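Local coordinates for tapirin (Caldicellulosiruptor kristjanssonii, PDB 6N2B), which is a cellulose-binding protein of an extreme thermophile and probably serves in attaching the cell to plant biomass, at residues 215-220 and 238-243; 256-261 and 277-282; 204-209 and 531-536. All coordinates share one frame; numbering follows the deposited sequence.

Interaction 1. Residues 215-220 and 238-243; sequences FLPNYK and GEFKAI
Tyr219 and Glu239 run alongside each other in the same direction, the carboxylate plane turned 83° from that of the ring. Glu239 CB lies over one face of the ring, offset toward its rim, and the methylene beyond it reaches the phenol end, with CG 3.5 Å from Tyr219 OH. The Tyr219 side chain swings out with chi1 at 180°, which brings CD1 to 3.5 Å from Gly238 O. That carbonyl is also the backbone link between the segments: Lys220 N donates to Gly238 O at 3.2 Å. A water donates to both Asn218 O and Gly238 O, although the second bond is long.

The Lys220 chain, bent at chi2 and chi4, folds back beside Glu239, and its NZ forms a salt bridge with Glu239 OE1, the hydrogen bond within it weak at 3.3 Å. Lys241 NZ stands at 3.8 Å from the same oxygen, a long salt bridge, so the carboxylate probably eases the closeness of two positive charges. Its other oxygen, Glu239 OE2, takes a hydrogen bond from Asn285, while Lys220 NZ also bonds a glycerol, probably from the crystallisation liquor.

On the buried flank, Pro217 CG approaches Phe240 CD1 at 4.0 Å, the two side chains crossing at about a right angle. Behind it, Pro217 CD sits over the centre of the Phe215 ring, and Asn262 OD1 accepts a hydrogen bond from Phe240 N. The contact lies where the chain leads into parallel strands 221-224 and 240-250, in successive coils of the beta-helix, with charged groups outside and Pro217 and Phe240 inside.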
# COMPACT_ATOMS: atom_id res chain seq x y z
N PHE A 215 -1.23 5.06 -8.59
CA PHE A 215 -0.52 3.78 -8.65
C PHE A 215 -1.55 2.69 -8.90
O PHE A 215 -2.29 2.30 -7.99
CB PHE A 215 0.27 3.50 -7.39
CG PHE A 215 0.82 2.11 -7.32
CD1 PHE A 215 1.59 1.61 -8.36
CD2 PHE A 215 0.58 1.30 -6.23
CE1 PHE A 215 2.10 0.33 -8.30
CE2 PHE A 215 1.08 0.03 -6.17
CZ PHE A 215 1.84 -0.46 -7.20
N LEU A 216 -1.62 2.21 -10.14
CA LEU A 216 -2.56 1.17 -10.52
C LEU A 216 -1.78 -0.05 -10.96
O LEU A 216 -1.47 -0.20 -12.15
CB LEU A 216 -3.51 1.65 -11.61
CG LEU A 216 -4.11 3.03 -11.30
CD1 LEU A 216 -4.33 3.89 -12.55
CD2 LEU A 216 -5.37 2.87 -10.52
N PRO A 217 -1.47 -0.96 -10.04
CA PRO A 217 -0.69 -2.15 -10.39
C PRO A 217 -1.53 -3.14 -11.18
O PRO A 217 -2.76 -3.08 -11.23
CB PRO A 217 -0.30 -2.74 -9.03
CG PRO A 217 -1.37 -2.34 -8.13
CD PRO A 217 -1.82 -0.95 -8.60
N ASN A 218 -0.81 -4.05 -11.82
CA ASN A 218 -1.42 -5.13 -12.57
C ASN A 218 -2.00 -6.18 -11.62
O ASN A 218 -1.61 -6.30 -10.46
CB ASN A 218 -0.38 -5.78 -13.47
CG ASN A 218 0.86 -6.17 -12.69
OD1 ASN A 218 1.64 -5.32 -12.30
ND2 ASN A 218 1.03 -7.46 -12.42
N TYR A 219 -2.91 -6.97 -12.17
CA TYR A 219 -3.32 -8.22 -11.54
C TYR A 219 -2.12 -9.10 -11.22
O TYR A 219 -1.24 -9.28 -12.06
CB TYR A 219 -4.27 -8.95 -12.49
CG TYR A 219 -4.78 -10.27 -11.99
CD1 TYR A 219 -5.79 -10.31 -11.03
CD2 TYR A 219 -4.29 -11.46 -12.51
CE1 TYR A 219 -6.28 -11.51 -10.59
CE2 TYR A 219 -4.78 -12.67 -12.07
CZ TYR A 219 -5.78 -12.69 -11.11
OH TYR A 219 -6.28 -13.90 -10.65
N LYS A 220 -2.10 -9.65 -10.00
CA LYS A 220 -0.97 -10.44 -9.50
C LYS A 220 0.26 -9.56 -9.31
O LYS A 220 1.18 -9.55 -10.15
CB LYS A 220 -0.67 -11.61 -10.44
CG LYS A 220 -1.03 -12.95 -9.86
CD LYS A 220 0.08 -13.45 -8.91
CE LYS A 220 -0.20 -14.85 -8.36
NZ LYS A 220 -0.90 -14.84 -7.03
N GLY A 238 -6.89 -7.05 -8.18
CA GLY A 238 -6.95 -8.45 -7.82
C GLY A 238 -5.57 -9.03 -7.58
O GLY A 238 -4.57 -8.60 -8.18
N GLU A 239 -5.51 -10.01 -6.68
CA GLU A 239 -4.27 -10.71 -6.33
C GLU A 239 -3.15 -9.74 -5.97
O GLU A 239 -1.99 -9.93 -6.36
CB GLU A 239 -3.82 -11.64 -7.46
CG GLU A 239 -4.72 -12.82 -7.73
CD GLU A 239 -4.81 -13.80 -6.58
OE1 GLU A 239 -3.84 -13.89 -5.79
OE2 GLU A 239 -5.85 -14.48 -6.48
N PHE A 240 -3.49 -8.69 -5.24
CA PHE A 240 -2.49 -7.73 -4.79
C PHE A 240 -2.00 -8.14 -3.40
O PHE A 240 -2.80 -8.36 -2.50
CB PHE A 240 -3.05 -6.32 -4.77
CG PHE A 240 -2.10 -5.31 -4.20
CD1 PHE A 240 -1.12 -4.75 -5.01
CD2 PHE A 240 -2.16 -4.96 -2.87
CE1 PHE A 240 -0.23 -3.82 -4.49
CE2 PHE A 240 -1.27 -4.05 -2.35
CZ PHE A 240 -0.31 -3.48 -3.15
N LYS A 241 -0.68 -8.23 -3.24
CA LYS A 241 -0.10 -8.67 -1.97
C LYS A 241 1.04 -7.75 -1.55
O LYS A 241 1.93 -7.44 -2.34
CB LYS A 241 0.40 -10.11 -2.06
CG LYS A 241 -0.71 -11.11 -2.02
CD LYS A 241 -0.26 -12.45 -2.58
CE LYS A 241 -1.02 -13.60 -1.97
NZ LYS A 241 -2.48 -13.47 -2.24
N ALA A 242 1.00 -7.33 -0.29
CA ALA A 242 2.08 -6.61 0.34
C ALA A 242 2.59 -7.47 1.50
O ALA A 242 1.89 -7.64 2.51
CB ALA A 242 1.60 -5.24 0.82
N ILE A 243 3.78 -8.03 1.37
CA ILE A 243 4.33 -8.92 2.39
C ILE A 243 5.49 -8.21 3.08
O ILE A 243 6.51 -7.92 2.45
CB ILE A 243 4.79 -10.26 1.80
CG1 ILE A 243 3.66 -10.93 1.04
CG2 ILE A 243 5.29 -11.17 2.90
CD1 ILE A 243 4.12 -12.15 0.26
O HOH W 1 -3.71 -5.51 -8.71

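Interaction 2. Residues 256-261 and 277-282; sequences IVNGGG and VFNGAP
Val257 and Phe278 run together off the same face of parallel strands, in adjacent coils of the beta-helix. Val257 CB stands over one face of the phenylalanine ring, 4.2 Å from its centroid and 26° off the normal, in a CH-pi contact. With chi1 at 174°, the valine sends CG1 to 3.7 Å from Phe278 CD2, while CG2 lies above the plane toward the rim. Tyr309 meets the same aromatic ring edge-to-face, carrying the packing toward the next coils.

The opposite face of the sheet bears Ile256 and Val277, which also run alongside each other; the isoleucine touches with its end, CD1 resting 3.9 Å from Val277 CB. Between these layers two nearly straight bonds fix the parallel register: Val257 N donates to Val277 O at 2.8 Å, and Asn279 N to Val257 O at 2.9 Å.

One residue on, Asn258 and Asn279 occupy matching places, but their amides are turned 85° apart and so are not stacked flat. What touches is Asn258 OD1, which comes to Asn279 CB.

Past the strands the direct pairing gives way to solvent. A water accepts from Gly259 N and donates to Gly280 O, bridging two residues whose backbone angles each favour glycine. Beyond it the backbones draw close again, and Ala281 CB packs 3.9 Å from Gly260 CA.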
# COMPACT_ATOMS: atom_id res chain seq x y z
N ILE A 256 -8.55 1.81 -3.40
CA ILE A 256 -9.58 0.84 -3.75
C ILE A 256 -8.90 -0.48 -4.01
O ILE A 256 -8.14 -0.62 -4.98
CB ILE A 256 -10.39 1.29 -4.97
CG1 ILE A 256 -10.83 2.76 -4.83
CG2 ILE A 256 -11.55 0.33 -5.20
CD1 ILE A 256 -11.88 3.05 -3.76
N VAL A 257 -9.16 -1.46 -3.16
CA VAL A 257 -8.65 -2.82 -3.34
C VAL A 257 -9.80 -3.67 -3.89
O VAL A 257 -10.79 -3.90 -3.19
CB VAL A 257 -8.10 -3.38 -2.02
CG1 VAL A 257 -7.72 -4.85 -2.19
CG2 VAL A 257 -6.91 -2.55 -1.55
N ASN A 258 -9.67 -4.12 -5.14
CA ASN A 258 -10.71 -4.88 -5.81
C ASN A 258 -10.34 -6.36 -5.90
O ASN A 258 -9.17 -6.74 -5.73
CB ASN A 258 -10.96 -4.34 -7.23
CG ASN A 258 -11.68 -3.01 -7.23
OD1 ASN A 258 -12.52 -2.73 -6.37
ND2 ASN A 258 -11.36 -2.17 -8.20
N GLY A 259 -11.35 -7.19 -6.17
CA GLY A 259 -11.16 -8.62 -6.35
C GLY A 259 -10.80 -9.34 -5.07
O GLY A 259 -10.88 -8.80 -3.96
N GLY A 260 -10.38 -10.60 -5.24
CA GLY A 260 -9.98 -11.45 -4.14
C GLY A 260 -8.49 -11.79 -4.13
O GLY A 260 -7.71 -11.33 -4.95
N GLY A 261 -8.12 -12.63 -3.18
CA GLY A 261 -6.74 -13.06 -3.07
C GLY A 261 -5.78 -11.98 -2.67
O GLY A 261 -4.56 -12.16 -2.81
N VAL A 277 -11.18 1.19 0.69
CA VAL A 277 -12.29 0.32 0.36
C VAL A 277 -11.74 -1.02 -0.09
O VAL A 277 -11.07 -1.09 -1.12
CB VAL A 277 -13.20 0.92 -0.73
CG1 VAL A 277 -14.39 0.02 -0.98
CG2 VAL A 277 -13.69 2.29 -0.32
N PHE A 278 -12.02 -2.07 0.67
CA PHE A 278 -11.91 -3.43 0.17
C PHE A 278 -13.25 -3.80 -0.44
O PHE A 278 -14.25 -3.91 0.27
CB PHE A 278 -11.54 -4.40 1.28
CG PHE A 278 -10.11 -4.32 1.68
CD1 PHE A 278 -9.68 -3.34 2.54
CD2 PHE A 278 -9.19 -5.24 1.18
CE1 PHE A 278 -8.36 -3.27 2.92
CE2 PHE A 278 -7.87 -5.17 1.56
CZ PHE A 278 -7.45 -4.18 2.43
N ASN A 279 -13.28 -3.99 -1.76
CA ASN A 279 -14.55 -4.02 -2.45
C ASN A 279 -15.30 -5.33 -2.29
O ASN A 279 -16.53 -5.35 -2.33
CB ASN A 279 -14.34 -3.72 -3.92
CG ASN A 279 -15.37 -2.79 -4.46
OD1 ASN A 279 -15.39 -1.61 -4.10
ND2 ASN A 279 -16.26 -3.31 -5.31
N GLY A 280 -14.58 -6.44 -2.13
CA GLY A 280 -15.25 -7.71 -1.97
C GLY A 280 -14.51 -8.91 -2.55
O GLY A 280 -14.10 -8.91 -3.71
N ALA A 281 -14.37 -9.94 -1.73
CA ALA A 281 -13.69 -11.15 -2.12
C ALA A 281 -14.64 -12.34 -2.13
O ALA A 281 -15.53 -12.43 -1.29
CB ALA A 281 -12.52 -11.45 -1.17
N PRO A 282 -14.48 -13.26 -3.09
CA PRO A 282 -15.17 -14.55 -3.01
C PRO A 282 -14.70 -15.33 -1.80
O PRO A 282 -13.53 -15.28 -1.43
CB PRO A 282 -14.75 -15.25 -4.31
CG PRO A 282 -14.36 -14.16 -5.22
CD PRO A 282 -13.78 -13.08 -4.37
O HOH W 2 -11.49 -6.64 -2.77
O HOH W 3 -14.01 -6.53 -5.24

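Interaction 3. Residues 204-209 and 531-536; sequences LFEYAV and YKRAGS
Tyr531 reaches across to Phe205 where the chain enters the beta-helix: a 3-10 turn at 204-206 leads into strand 207-211, and residue 531 ends strand 526-531, more than 300 residues later. Swung out at chi1 165°, the tyrosine ring extends along the backbone of residues 205-208. Its hydroxyl donates to Phe205 O at 2.7 Å, lying in the carbonyl plane on a lone pair. The same carbonyl oxygen is near the plane of the ring, at its edge, whereas Glu206 O comes over a ring face, 3.4 Å from Tyr531 CE1. At the root of the side chain, Tyr531 CB packs against Ala208 CB at 3.7 Å. A phenylalanine here would probably leave Phe205 O with a water but no hydroxyl donor, and the ring free to shift against the turn.

Arg533 approaches Phe205 from another direction. Its chain is extended from CG to NE and presents one guanidinium face to Phe205 O, which lies 3.7 Å above its centre. Its charge is met mainly by Asp203, which forms a salt bridge with NH1; Glu206 OE1 is beyond bridging distance of NH2, and the other carboxylate oxygen of Glu206 bonds Ser227 and Asn246.

The Phe205 ring itself leads away from this contact to pack on helix 536-546, touching Ile542 and Thr543. A water at the edge of that ring, in its plane, donates to Phe205 O at 2.9 Å and accepts a weak bond from Ala534 N.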
# COMPACT_ATOMS: atom_id res chain seq x y z
N LEU A 204 12.55 8.90 0.74
CA LEU A 204 12.19 8.39 -0.58
C LEU A 204 12.82 7.03 -0.84
O LEU A 204 12.20 6.18 -1.49
CB LEU A 204 12.61 9.39 -1.66
CG LEU A 204 12.64 8.96 -3.13
CD1 LEU A 204 11.26 9.03 -3.78
CD2 LEU A 204 13.60 9.85 -3.87
N PHE A 205 14.02 6.79 -0.34
CA PHE A 205 14.73 5.55 -0.64
C PHE A 205 14.27 4.37 0.21
O PHE A 205 14.81 3.27 0.06
CB PHE A 205 16.23 5.78 -0.51
CG PHE A 205 16.73 6.81 -1.48
CD1 PHE A 205 16.89 6.50 -2.82
CD2 PHE A 205 16.94 8.12 -1.07
CE1 PHE A 205 17.29 7.46 -3.73
CE2 PHE A 205 17.33 9.07 -1.97
CZ PHE A 205 17.51 8.74 -3.31
N GLU A 206 13.28 4.58 1.09
CA GLU A 206 12.62 3.49 1.79
C GLU A 206 11.52 2.84 0.95
O GLU A 206 11.08 1.73 1.27
CB GLU A 206 12.07 4.00 3.13
CG GLU A 206 10.85 3.24 3.72
CD GLU A 206 11.13 1.77 4.11
OE1 GLU A 206 12.32 1.39 4.26
OE2 GLU A 206 10.16 0.99 4.24
N TYR A 207 11.09 3.46 -0.14
CA TYR A 207 9.90 2.98 -0.83
C TYR A 207 10.24 1.92 -1.88
O TYR A 207 11.21 2.05 -2.63
CB TYR A 207 9.14 4.17 -1.42
CG TYR A 207 8.44 4.86 -0.28
CD1 TYR A 207 9.13 5.76 0.55
CD2 TYR A 207 7.13 4.55 0.04
CE1 TYR A 207 8.51 6.35 1.63
CE2 TYR A 207 6.50 5.13 1.13
CZ TYR A 207 7.19 6.03 1.92
OH TYR A 207 6.54 6.59 3.00
N ALA A 208 9.47 0.83 -1.85
CA ALA A 208 9.46 -0.10 -2.96
C ALA A 208 8.68 0.49 -4.13
O ALA A 208 9.08 0.36 -5.30
CB ALA A 208 8.87 -1.44 -2.53
N VAL A 209 7.58 1.18 -3.83
CA VAL A 209 6.81 1.90 -4.83
C VAL A 209 6.63 3.32 -4.32
O VAL A 209 5.99 3.55 -3.29
CB VAL A 209 5.44 1.24 -5.10
CG1 VAL A 209 4.67 2.00 -6.15
CG2 VAL A 209 5.63 -0.19 -5.53
N TYR A 531 11.68 -5.30 -2.46
CA TYR A 531 12.39 -4.05 -2.17
C TYR A 531 13.85 -4.33 -1.80
O TYR A 531 14.15 -5.24 -1.02
CB TYR A 531 11.68 -3.29 -1.05
CG TYR A 531 12.51 -2.18 -0.44
CD1 TYR A 531 12.63 -0.94 -1.07
CD2 TYR A 531 13.17 -2.37 0.78
CE1 TYR A 531 13.39 0.07 -0.51
CE2 TYR A 531 13.93 -1.38 1.34
CZ TYR A 531 14.05 -0.16 0.70
OH TYR A 531 14.81 0.85 1.26
N LYS A 532 14.75 -3.57 -2.40
CA LYS A 532 16.17 -3.57 -2.02
C LYS A 532 16.67 -2.14 -2.07
O LYS A 532 16.65 -1.51 -3.14
CB LYS A 532 17.01 -4.47 -2.94
CG LYS A 532 16.68 -5.96 -2.88
CD LYS A 532 17.30 -6.66 -1.67
CE LYS A 532 16.81 -8.10 -1.53
NZ LYS A 532 17.53 -8.92 -0.49
N ARG A 533 17.07 -1.61 -0.92
CA ARG A 533 17.56 -0.24 -0.86
C ARG A 533 18.76 -0.04 -1.76
O ARG A 533 19.69 -0.86 -1.76
CB ARG A 533 17.94 0.13 0.58
CG ARG A 533 18.16 1.60 0.77
CD ARG A 533 18.56 1.92 2.19
NE ARG A 533 18.11 3.25 2.53
CZ ARG A 533 16.97 3.52 3.15
NH1 ARG A 533 16.63 4.79 3.39
NH2 ARG A 533 16.15 2.53 3.52
N ALA A 534 18.75 1.05 -2.52
CA ALA A 534 19.82 1.31 -3.49
C ALA A 534 21.12 1.73 -2.82
O ALA A 534 21.12 2.40 -1.78
CB ALA A 534 19.40 2.40 -4.48
N GLY A 535 22.23 1.34 -3.44
CA GLY A 535 23.53 1.87 -3.08
C GLY A 535 23.69 3.34 -3.46
O GLY A 535 22.81 3.96 -4.07
N SER A 536 24.84 3.90 -3.10
CA SER A 536 24.95 5.35 -3.10
C SER A 536 25.07 5.92 -4.51
O SER A 536 24.52 6.99 -4.80
CB SER A 536 26.12 5.78 -2.21
OG SER A 536 27.19 4.89 -2.35
O HOH W 4 15.77 2.75 -2.63

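Overall arrangement
Interactions 1 and 2 join neighbouring coils of the beta-helix and touch directly, Glu239 N probably bonding Gly260 O; interaction 3 instead brings together distant parts of the chain near its two modelled ends. Interaction 1 is the most buried of the three, combining an aromatic interior with a charged outer rim. Interaction 2, partly buried, is the one with regular strand pairing, continued at the turn by water. Interaction 3, also partly buried, depends on a carbonyl gripped by tyrosine and faced by arginine. It meets interaction 1 where Val209 packs on Phe215, but stays about 13 Å from interaction 2 at the nearest atoms.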